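Local coordinates for putative ABC transporter amino acid-binding protein (Sinorhizobium meliloti, PDB 2Q88) that binds the compatible solute ectoine as the solute-binding protein of an ABC transporter, probably delivering it for uptake in osmoprotection, at residues A[99-104]-A[171-176]. Sequence-based numbering, arbitrary orientation.
Sequences DAEAFA and SLPVLS. With 4CS ((4S)-2-methyl-1,4,5,6-tetrahydropyrimidine-4-carboxylic acid), chain F.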
loop_
_atom_site.group_PDB
_atom_site.type_symbol
_atom_site.label_atom_id
_atom_site.label_comp_id
_atom_site.label_asym_id
_atom_site.label_seq_id
_atom_site.Cartn_x
_atom_site.Cartn_y
_atom_site.Cartn_z
ATOM N N ASP A 99 6.915 1.491 5.050
ATOM C CA ASP A 99 7.929 1.451 3.995
ATOM C C ASP A 99 8.289 2.828 3.462
ATOM O O ASP A 99 7.496 3.773 3.539
ATOM C CB ASP A 99 7.492 0.559 2.824
ATOM C CG ASP A 99 8.678 -0.137 2.142
ATOM O OD1 ASP A 99 9.808 -0.095 2.677
ATOM O OD2 ASP A 99 8.587 -0.757 1.072
ATOM N N ALA A 100 9.498 2.912 2.917
ATOM C CA ALA A 100 9.972 4.090 2.212
ATOM C C ALA A 100 9.620 3.941 0.727
ATOM O O ALA A 100 9.167 2.880 0.298
ATOM C CB ALA A 100 11.465 4.209 2.398
ATOM N N GLU A 101 9.845 5.001 -0.053
ATOM C CA GLU A 101 9.561 4.992 -1.485
ATOM C C GLU A 101 10.848 4.748 -2.263
ATOM O O GLU A 101 11.935 5.136 -1.816
ATOM C CB GLU A 101 8.931 6.324 -1.939
ATOM C CG GLU A 101 7.676 6.749 -1.181
ATOM C CD GLU A 101 6.427 6.047 -1.693
ATOM O OE1 GLU A 101 6.551 4.915 -2.215
ATOM O OE2 GLU A 101 5.327 6.629 -1.601
ATOM N N ALA A 102 10.720 4.106 -3.419
ATOM C CA ALA A 102 11.866 3.806 -4.274
ATOM C C ALA A 102 11.614 4.196 -5.734
ATOM O O ALA A 102 10.479 4.463 -6.120
ATOM C CB ALA A 102 12.246 2.328 -4.168
ATOM N N PHE A 103 12.692 4.247 -6.523
ATOM C CA PHE A 103 12.635 4.409 -7.976
ATOM C C PHE A 103 13.254 3.199 -8.651
ATOM O O PHE A 103 14.301 2.707 -8.205
ATOM C CB PHE A 103 13.500 5.583 -8.433
ATOM C CG PHE A 103 12.951 6.943 -8.119
ATOM C CD1 PHE A 103 11.619 7.146 -7.806
ATOM C CD2 PHE A 103 13.792 8.052 -8.219
ATOM C CE1 PHE A 103 11.133 8.456 -7.545
ATOM C CE2 PHE A 103 13.323 9.330 -7.972
ATOM C CZ PHE A 103 11.993 9.529 -7.626
ATOM N N ALA A 104 12.626 2.759 -9.739
ATOM C CA ALA A 104 13.242 1.865 -10.711
ATOM C C ALA A 104 13.647 2.752 -11.888
ATOM O O ALA A 104 12.830 3.509 -12.412
ATOM C CB ALA A 104 12.253 0.799 -11.152
ATOM N N SER A 171 7.979 4.419 -9.848
ATOM C CA SER A 171 8.070 4.567 -8.405
ATOM C C SER A 171 7.017 3.734 -7.675
ATOM O O SER A 171 5.837 3.815 -7.995
ATOM C CB SER A 171 7.944 6.037 -8.018
ATOM O OG SER A 171 8.189 6.210 -6.635
ATOM N N LEU A 172 7.494 2.934 -6.716
ATOM C CA LEU A 172 6.685 2.141 -5.778
ATOM C C LEU A 172 7.441 2.130 -4.451
ATOM O O LEU A 172 8.585 2.604 -4.399
ATOM C CB LEU A 172 6.546 0.694 -6.272
ATOM C CG LEU A 172 5.601 0.371 -7.434
ATOM C CD1 LEU A 172 5.559 -1.113 -7.658
ATOM C CD2 LEU A 172 4.211 0.911 -7.187
ATOM N N PRO A 173 6.837 1.609 -3.381
ATOM C CA PRO A 173 7.573 1.345 -2.147
ATOM C C PRO A 173 8.808 0.468 -2.367
ATOM O O PRO A 173 8.809 -0.401 -3.236
ATOM C CB PRO A 173 6.533 0.625 -1.273
ATOM C CG PRO A 173 5.243 1.187 -1.731
ATOM C CD PRO A 173 5.406 1.252 -3.239
ATOM N N VAL A 174 9.868 0.748 -1.606
ATOM C CA VAL A 174 11.125 -0.008 -1.643
ATOM C C VAL A 174 10.920 -1.521 -1.754
ATOM O O VAL A 174 11.474 -2.164 -2.646
ATOM C CB VAL A 174 11.988 0.320 -0.399
ATOM C CG1 VAL A 174 13.218 -0.589 -0.312
ATOM C CG2 VAL A 174 12.396 1.792 -0.427
ATOM N N LEU A 175 10.134 -2.091 -0.852
ATOM C CA LEU A 175 9.932 -3.538 -0.875
ATOM C C LEU A 175 9.269 -4.042 -2.159
ATOM O O LEU A 175 9.598 -5.135 -2.625
ATOM C CB LEU A 175 9.160 -4.002 0.354
ATOM C CG LEU A 175 9.937 -3.963 1.668
ATOM C CD1 LEU A 175 8.954 -4.027 2.828
ATOM C CD2 LEU A 175 10.936 -5.127 1.773
ATOM N N SER A 176 8.350 -3.255 -2.714
ATOM C CA SER A 176 7.660 -3.608 -3.968
ATOM C C SER A 176 8.590 -3.526 -5.180
ATOM O O SER A 176 8.537 -4.388 -6.070
ATOM C CB SER A 176 6.461 -2.682 -4.213
ATOM O OG SER A 176 5.543 -2.688 -3.133
HETATM O O 4CS F . -0.802 5.076 -2.201
HETATM C C 4CS F . -0.371 4.136 -1.533
HETATM O OXT 4CS F . -0.852 3.898 -0.418
HETATM C CA 4CS F . 0.774 3.286 -2.066
HETATM C CB 4CS F . 0.669 3.005 -3.552
HETATM C CAD 4CS F . 1.881 2.188 -4.009
HETATM N NAG 4CS F . 1.980 0.950 -3.193
HETATM C CAI 4CS F . 1.486 0.902 -1.880
HETATM C CAA 4CS F . 1.585 -0.395 -1.057
HETATM N N 4CS F . 0.865 2.022 -1.311
#
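The backbone oxygen of Ala-102 is gripped twice by the segment 171-176: the hydroxyl of Ser-171 gives it a bond of 2.9 Å from OG, and Leu-172 N adds a weak one of 3.4 Å. With OG of Ser-171 anti to its own backbone N (chi1 -173°), the hydroxyl reaches that carbonyl while lying in the plane of the Phe-103 ring, at its edge; Tyr-116 is a further hydrogen-bond partner of the same hydroxyl. Ala-102 N returns a firmer bond to Leu-172 O, at 2.8 Å; Pro-173, paired with Glu-101 in a non-hydrogen-bonded position, is then the N-cap of helix 174-184. There the first turn offers its amides: Val-174 N bonds to Ala-100 O from above the carbonyl plane, and Leu-175 N meets the syn lone pair of Asp-99 OD2 at 2.8 Å, nearly straight at 169°. An alanine in place of Asp-99 would probably leave Leu-175 N without its acceptor and the helix start without a neighbouring negative charge. Val-174 CG2 packs between the methyls of Ala-100 and Ala-102, 3.8 Å from each CB. On the ligand side, Pro-173 CD comes within 3.4 Å of ectoine NAG, while Glu-101 OE2 is hydrogen-bonded to the hydroxyl of Thr-134, whose backbone N bonds ectoine. A side-chain and a main-chain acceptor from the segment 99-104 thus take up the first two amides of the helix, which probably helps fix the proline that lines the ectoine pocket.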